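Local structure of PA0821 (Pseudomonas aeruginosa, 7DRG) at residues H72-W77 / C112-K117; G123-D128 / F148-L153. The protein probably serves as the immunity protein (antitoxin) that protects Pseudomonas aeruginosa from a putative VRR-NUC domain effector of its type VI secretion system. One frame throughout, in Å; residues are numbered along the deposited sequence.

Contact 1: H72-W77 / C112-K117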
loop_
_atom_site.group_PDB
_atom_site.type_symbol
_atom_site.label_atom_id
_atom_site.label_comp_id
_atom_site.label_asym_id
_atom_site.label_seq_id
_atom_site.Cartn_x
_atom_site.Cartn_y
_atom_site.Cartn_z
ATOM N N HIS B 72 -26.456 6.670 -17.618
ATOM C CA HIS B 72 -25.036 6.420 -17.427
ATOM C C HIS B 72 -24.558 5.050 -17.891
ATOM O O HIS B 72 -23.350 4.882 -18.085
ATOM C CB HIS B 72 -24.670 6.587 -15.944
ATOM C CG HIS B 72 -25.163 7.869 -15.350
ATOM N ND1 HIS B 72 -24.597 9.091 -15.648
ATOM C CD2 HIS B 72 -26.171 8.122 -14.482
ATOM C CE1 HIS B 72 -25.237 10.042 -14.990
ATOM N NE2 HIS B 72 -26.197 9.481 -14.276
ATOM N N LEU B 73 -25.448 4.072 -18.067
ATOM C CA LEU B 73 -25.013 2.744 -18.476
ATOM C C LEU B 73 -24.523 2.761 -19.918
ATOM O O LEU B 73 -25.062 3.477 -20.765
ATOM C CB LEU B 73 -26.158 1.744 -18.334
ATOM C CG LEU B 73 -26.625 1.489 -16.899
ATOM C CD1 LEU B 73 -27.759 0.473 -16.885
ATOM C CD2 LEU B 73 -25.463 1.008 -16.044
ATOM N N THR B 74 -23.494 1.958 -20.196
ATOM C CA THR B 74 -22.853 1.983 -21.506
ATOM C C THR B 74 -22.679 0.604 -22.140
ATOM O O THR B 74 -22.707 0.496 -23.368
ATOM C CB THR B 74 -21.489 2.669 -21.401
ATOM O OG1 THR B 74 -20.749 2.091 -20.320
ATOM C CG2 THR B 74 -21.664 4.159 -21.164
ATOM N N TRP B 75 -22.519 -0.451 -21.337
ATOM C CA TRP B 75 -22.194 -1.772 -21.862
ATOM C C TRP B 75 -22.933 -2.865 -21.105
ATOM O O TRP B 75 -23.167 -2.760 -19.898
ATOM C CB TRP B 75 -20.684 -2.054 -21.780
ATOM C CG TRP B 75 -19.864 -1.013 -22.435
ATOM C CD1 TRP B 75 -19.145 -0.027 -21.822
ATOM C CD2 TRP B 75 -19.677 -0.830 -23.844
ATOM N NE1 TRP B 75 -18.532 0.759 -22.760
ATOM C CE2 TRP B 75 -18.832 0.286 -24.009
ATOM C CE3 TRP B 75 -20.149 -1.495 -24.979
ATOM C CZ2 TRP B 75 -18.445 0.750 -25.262
ATOM C CZ3 TRP B 75 -19.760 -1.035 -26.223
ATOM C CH2 TRP B 75 -18.913 0.078 -26.354
ATOM N N LEU B 76 -23.273 -3.932 -21.829
ATOM C CA LEU B 76 -23.780 -5.163 -21.235
ATOM C C LEU B 76 -22.841 -6.307 -21.595
ATOM O O LEU B 76 -22.661 -6.619 -22.783
ATOM C CB LEU B 76 -25.201 -5.468 -21.719
ATOM C CG LEU B 76 -25.696 -6.851 -21.298
ATOM C CD1 LEU B 76 -25.795 -6.948 -19.785
ATOM C CD2 LEU B 76 -27.044 -7.129 -21.953
ATOM N N TRP B 77 -22.260 -6.935 -20.575
ATOM C CA TRP B 77 -21.406 -8.109 -20.736
ATOM C C TRP B 77 -22.192 -9.365 -20.372
ATOM O O TRP B 77 -22.889 -9.396 -19.350
ATOM C CB TRP B 77 -20.148 -8.005 -19.856
ATOM C CG TRP B 77 -19.085 -7.051 -20.354
ATOM C CD1 TRP B 77 -18.839 -5.772 -19.912
ATOM C CD2 TRP B 77 -18.115 -7.311 -21.381
ATOM N NE1 TRP B 77 -17.783 -5.230 -20.611
ATOM C CE2 TRP B 77 -17.320 -6.151 -21.513
ATOM C CE3 TRP B 77 -17.844 -8.409 -22.200
ATOM C CZ2 TRP B 77 -16.276 -6.064 -22.431
ATOM C CZ3 TRP B 77 -16.810 -8.318 -23.114
ATOM C CH2 TRP B 77 -16.043 -7.153 -23.225
ATOM N N CYS B 112 -24.021 -8.345 -16.944
ATOM C CA CYS B 112 -23.219 -7.341 -16.250
ATOM C C CYS B 112 -23.339 -6.016 -16.991
ATOM O O CYS B 112 -22.746 -5.845 -18.060
ATOM C CB CYS B 112 -21.764 -7.784 -16.147
ATOM S SG CYS B 112 -20.775 -6.613 -15.214
ATOM N N TYR B 113 -24.110 -5.087 -16.423
ATOM C CA TYR B 113 -24.252 -3.745 -16.967
ATOM C C TYR B 113 -23.211 -2.845 -16.323
ATOM O O TYR B 113 -23.097 -2.807 -15.091
ATOM C CB TYR B 113 -25.642 -3.178 -16.683
ATOM C CG TYR B 113 -26.788 -3.888 -17.372
ATOM C CD1 TYR B 113 -27.411 -4.982 -16.780
ATOM C CD2 TYR B 113 -27.260 -3.444 -18.599
ATOM C CE1 TYR B 113 -28.488 -5.618 -17.403
ATOM C CE2 TYR B 113 -28.340 -4.073 -19.225
ATOM C CZ TYR B 113 -28.932 -5.158 -18.624
ATOM O OH TYR B 113 -29.994 -5.776 -19.241
ATOM N N THR B 114 -22.462 -2.118 -17.151
ATOM C CA THR B 114 -21.413 -1.237 -16.650
ATOM C C THR B 114 -21.567 0.152 -17.255
ATOM O O THR B 114 -22.344 0.370 -18.184
ATOM C CB THR B 114 -20.010 -1.780 -16.955
ATOM O OG1 THR B 114 -19.764 -1.722 -18.366
ATOM C CG2 THR B 114 -19.849 -3.212 -16.464
ATOM N N SER B 115 -20.789 1.098 -16.719
ATOM C CA SER B 115 -20.842 2.488 -17.156
ATOM C C SER B 115 -19.488 3.012 -17.618
ATOM O O SER B 115 -19.333 4.225 -17.787
ATOM C CB SER B 115 -21.381 3.385 -16.030
ATOM O OG SER B 115 -20.522 3.330 -14.899
ATOM N N GLY B 116 -18.509 2.143 -17.847
ATOM C CA GLY B 116 -17.235 2.620 -18.358
ATOM C C GLY B 116 -17.389 3.223 -19.745
ATOM O O GLY B 116 -18.183 2.754 -20.560
ATOM N N LYS B 117 -16.612 4.273 -20.022
ATOM C CA LYS B 117 -16.650 4.863 -21.359
ATOM C C LYS B 117 -16.227 3.847 -22.415
ATOM O O LYS B 117 -16.941 3.619 -23.401
ATOM C CB LYS B 117 -15.759 6.106 -21.426
ATOM C CG LYS B 117 -15.788 6.777 -22.792
ATOM C CD LYS B 117 -14.929 8.030 -22.842
ATOM C CE LYS B 117 -14.796 8.531 -24.277
ATOM N NZ LYS B 117 -16.121 8.747 -24.933
HETATM O O HOH W 1 -21.567 6.773 -18.491
#

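Contact 2: G123-D128 / F148-L153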
loop_
_atom_site.group_PDB
_atom_site.type_symbol
_atom_site.label_atom_id
_atom_site.label_comp_id
_atom_site.label_asym_id
_atom_site.label_seq_id
_atom_site.Cartn_x
_atom_site.Cartn_y
_atom_site.Cartn_z
ATOM N N GLY B 123 -16.324 1.050 -14.285
ATOM C CA GLY B 123 -17.292 2.114 -14.154
ATOM C C GLY B 123 -17.939 2.072 -12.783
ATOM O O GLY B 123 -17.981 1.034 -12.123
ATOM N N ALA B 124 -18.453 3.231 -12.368
ATOM C CA ALA B 124 -19.000 3.371 -11.024
ATOM C C ALA B 124 -20.446 2.906 -10.906
ATOM O O ALA B 124 -20.900 2.653 -9.788
ATOM C CB ALA B 124 -18.886 4.827 -10.565
ATOM N N TRP B 125 -21.165 2.773 -12.017
ATOM C CA TRP B 125 -22.502 2.194 -12.033
ATOM C C TRP B 125 -22.385 0.742 -12.476
ATOM O O TRP B 125 -21.726 0.453 -13.480
ATOM C CB TRP B 125 -23.428 2.938 -12.996
ATOM C CG TRP B 125 -23.729 4.372 -12.656
ATOM C CD1 TRP B 125 -23.054 5.473 -13.082
ATOM C CD2 TRP B 125 -24.824 4.853 -11.862
ATOM N NE1 TRP B 125 -23.647 6.612 -12.590
ATOM C CE2 TRP B 125 -24.735 6.258 -11.837
ATOM C CE3 TRP B 125 -25.861 4.231 -11.163
ATOM C CZ2 TRP B 125 -25.642 7.054 -11.139
ATOM C CZ3 TRP B 125 -26.767 5.022 -10.471
ATOM C CH2 TRP B 125 -26.649 6.420 -10.468
ATOM N N LEU B 126 -23.018 -0.161 -11.734
ATOM C CA LEU B 126 -22.901 -1.590 -11.998
ATOM C C LEU B 126 -24.203 -2.284 -11.633
ATOM O O LEU B 126 -24.823 -1.954 -10.618
ATOM C CB LEU B 126 -21.757 -2.208 -11.189
ATOM C CG LEU B 126 -21.657 -3.734 -11.207
ATOM C CD1 LEU B 126 -21.006 -4.179 -12.497
ATOM C CD2 LEU B 126 -20.900 -4.256 -9.987
ATOM N N PHE B 127 -24.613 -3.249 -12.457
ATOM C CA PHE B 127 -25.667 -4.186 -12.074
ATOM C C PHE B 127 -25.268 -5.526 -12.668
ATOM O O PHE B 127 -25.254 -5.673 -13.889
ATOM C CB PHE B 127 -27.038 -3.730 -12.582
ATOM C CG PHE B 127 -28.197 -4.514 -12.022
ATOM C CD1 PHE B 127 -28.649 -5.665 -12.659
ATOM C CD2 PHE B 127 -28.861 -4.085 -10.879
ATOM C CE1 PHE B 127 -29.734 -6.377 -12.165
ATOM C CE2 PHE B 127 -29.962 -4.801 -10.388
ATOM C CZ PHE B 127 -30.383 -5.940 -11.016
ATOM N N ASP B 128 -24.935 -6.490 -11.812
ATOM C CA ASP B 128 -24.291 -7.728 -12.243
ATOM C C ASP B 128 -25.040 -8.914 -11.652
ATOM O O ASP B 128 -25.059 -9.081 -10.429
ATOM C CB ASP B 128 -22.825 -7.723 -11.790
ATOM C CG ASP B 128 -22.022 -8.902 -12.309
ATOM O OD1 ASP B 128 -22.589 -9.861 -12.865
ATOM O OD2 ASP B 128 -20.786 -8.855 -12.150
ATOM N N PHE B 148 -24.342 -4.628 -7.298
ATOM C CA PHE B 148 -24.738 -3.399 -7.960
ATOM C C PHE B 148 -24.068 -2.235 -7.256
ATOM O O PHE B 148 -23.678 -2.334 -6.091
ATOM C CB PHE B 148 -26.266 -3.237 -7.981
ATOM C CG PHE B 148 -26.859 -2.945 -6.640
ATOM C CD1 PHE B 148 -26.988 -3.944 -5.696
ATOM C CD2 PHE B 148 -27.265 -1.660 -6.316
ATOM C CE1 PHE B 148 -27.534 -3.666 -4.442
ATOM C CE2 PHE B 148 -27.807 -1.372 -5.068
ATOM C CZ PHE B 148 -27.938 -2.385 -4.132
ATOM N N SER B 149 -23.907 -1.131 -7.977
ATOM C CA SER B 149 -23.176 -0.028 -7.380
ATOM C C SER B 149 -23.617 1.297 -7.973
ATOM O O SER B 149 -24.122 1.367 -9.095
ATOM C CB SER B 149 -21.664 -0.197 -7.572
ATOM O OG SER B 149 -21.300 0.029 -8.927
ATOM N N VAL B 150 -23.381 2.353 -7.198
ATOM C CA VAL B 150 -23.561 3.731 -7.649
ATOM C C VAL B 150 -22.293 4.513 -7.326
ATOM O O VAL B 150 -21.493 4.105 -6.469
ATOM C CB VAL B 150 -24.788 4.394 -6.979
ATOM C CG1 VAL B 150 -26.069 3.586 -7.230
ATOM C CG2 VAL B 150 -24.533 4.598 -5.475
ATOM N N PRO B 151 -22.094 5.661 -7.980
ATOM C CA PRO B 151 -20.924 6.494 -7.678
ATOM C C PRO B 151 -21.008 7.111 -6.294
ATOM O O PRO B 151 -22.089 7.321 -5.741
ATOM C CB PRO B 151 -20.967 7.584 -8.758
ATOM C CG PRO B 151 -21.876 7.057 -9.818
ATOM C CD PRO B 151 -22.846 6.160 -9.143
ATOM N N LEU B 152 -19.835 7.418 -5.741
ATOM C CA LEU B 152 -19.787 8.078 -4.439
ATOM C C LEU B 152 -20.439 9.454 -4.486
ATOM O O LEU B 152 -21.102 9.865 -3.527
ATOM C CB LEU B 152 -18.338 8.190 -3.962
ATOM C CG LEU B 152 -17.584 6.877 -3.743
ATOM C CD1 LEU B 152 -16.229 7.159 -3.103
ATOM C CD2 LEU B 152 -18.366 5.917 -2.878
ATOM N N LEU B 153 -20.252 10.188 -5.585
ATOM C CA LEU B 153 -20.857 11.512 -5.687
ATOM C C LEU B 153 -22.373 11.409 -5.751
ATOM O O LEU B 153 -23.081 12.241 -5.172
ATOM C CB LEU B 153 -20.313 12.257 -6.909
ATOM C CG LEU B 153 -20.813 13.694 -7.102
ATOM C CD1 LEU B 153 -20.447 14.572 -5.898
ATOM C CD2 LEU B 153 -20.269 14.290 -8.393
#

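Contact 1: H72-W77 / C112-K117
Leu76 sets its CD1 methyl over the centre of one face of the Tyr113 ring, 3.6 Å from the ring centroid and only 5° off the ring normal, a CH-pi contact in which that one methyl lies almost equally close to all six ring carbons. Leu76 CG stands anti to the backbone N (chi1 171°), and the second torsion then swings CD1 across to the neighbouring strand. Phe62 stacks on the Tyr113 ring, and Met99 of helix 96-101 touches both residues. On the other face of this antiparallel pair, Trp77 and Cys112 meet through their CB atoms, while the Trp75 indole turns its edge to Thr114 OG1. Trp75 NE1 makes two weak hydrogen bonds, to Gly116 O at 3.0 Å and Lys117 O at 3.3 Å. A classic beta bulge sets two residues, Thr74 and Trp75, against the single Thr114: Thr114 O accepts Thr74 N in its carbonyl plane at 2.8 Å and Trp75 N from above that plane at 3.3 Å. Thr74 OG1 donates to Gly116 O at 2.7 Å. Backbone donors thus bind Thr114, the last strand residue, while side-chain donors take the carbonyls that follow, tying the chain leaving the strand to 72-77.

Contact 2: G123-D128 / F148-L153
Trp125 spreads one face of its indole over Pro151 and Val150. The side chain leaves the backbone on the side away from strand 144-151, yet with CG beside the backbone N (chi1 -64°) the ring folds back over it. Beyond CB, CG and CD1 lie near the proline ring, Trp125 CD1 3.8 Å from Pro151 CG. Trp125 NE1 sits 3.3 Å from Pro151 CG, a packing contact, and Trp125 CE2 reaches Pro151 CD at 3.3 Å. CD2 also lies against Pro151 CD, which is placed over the five-membered ring, 21° off its normal, in a CH-pi contact. Farther out, CZ2 and CH2 still meet Pro151 CD, and CE3 is near Ser149 O and Val150 CG1, whereas Trp125 CZ3, across the six-membered ring from CE2, rests on Val150 CG1 at 3.6 Å. Tyr154 packs edge-to-face with the same indole, and Phe65 and Leu68 of helix 52-69 also touch it.

The two backbones run antiparallel as neighbouring strands, 126-131 and 144-151, with Leu126 opposite Ser149 as the hydrogen-bonded pair and Phe127 opposite Phe148 as the non-hydrogen-bonded one; Pro151 then takes the N-cap position of helix 152-157. Ser149 N donates to Leu126 O at 2.9 Å, and Leu126 N returns a longer bond to Ser149 O from above the carbonyl plane.

Ser149 OG, held between its backbone N and carbonyl carbon, donates to Ala124 O at 2.8 Å, coming from 55° out of that carbonyl plane; it is also hydrogen-bonded to Asn185 ND2, which binds Gly123 O as well. Leu126 CB lies close beside this hydroxyl. On the face opposite Leu126 and Ser149, Phe127 CD2 meets Phe148 CB at 4.0 Å, and the Phe148 ring leads away to Phe162 and Phe169 of helix 161-173.

Contacts 1 and 2 lie with their centres about 10 Å apart and follow each other along the chain, in a sheet region where strands 109-114 and 126-131 are neighbours. Tyr113 N is probably hydrogen-bonded to Phe127 O at 2.8 Å, which joins the middle strands of the two pairs directly. Beyond the strand ends, Ser115 OG lies 3.0 Å from Trp125 N, probably a further hydrogen bond, and His72 stacks on the Trp125 indole, with His72 CG 3.4 Å from Trp125 NE1. Trp125, packed on Pro151 within contact 2, is thus also held by His72 and Ser115 of contact 1. Phe62 of helix 52-69 also meets Phe127, so the same helix packs against aromatic residues of 112-117 and 123-128.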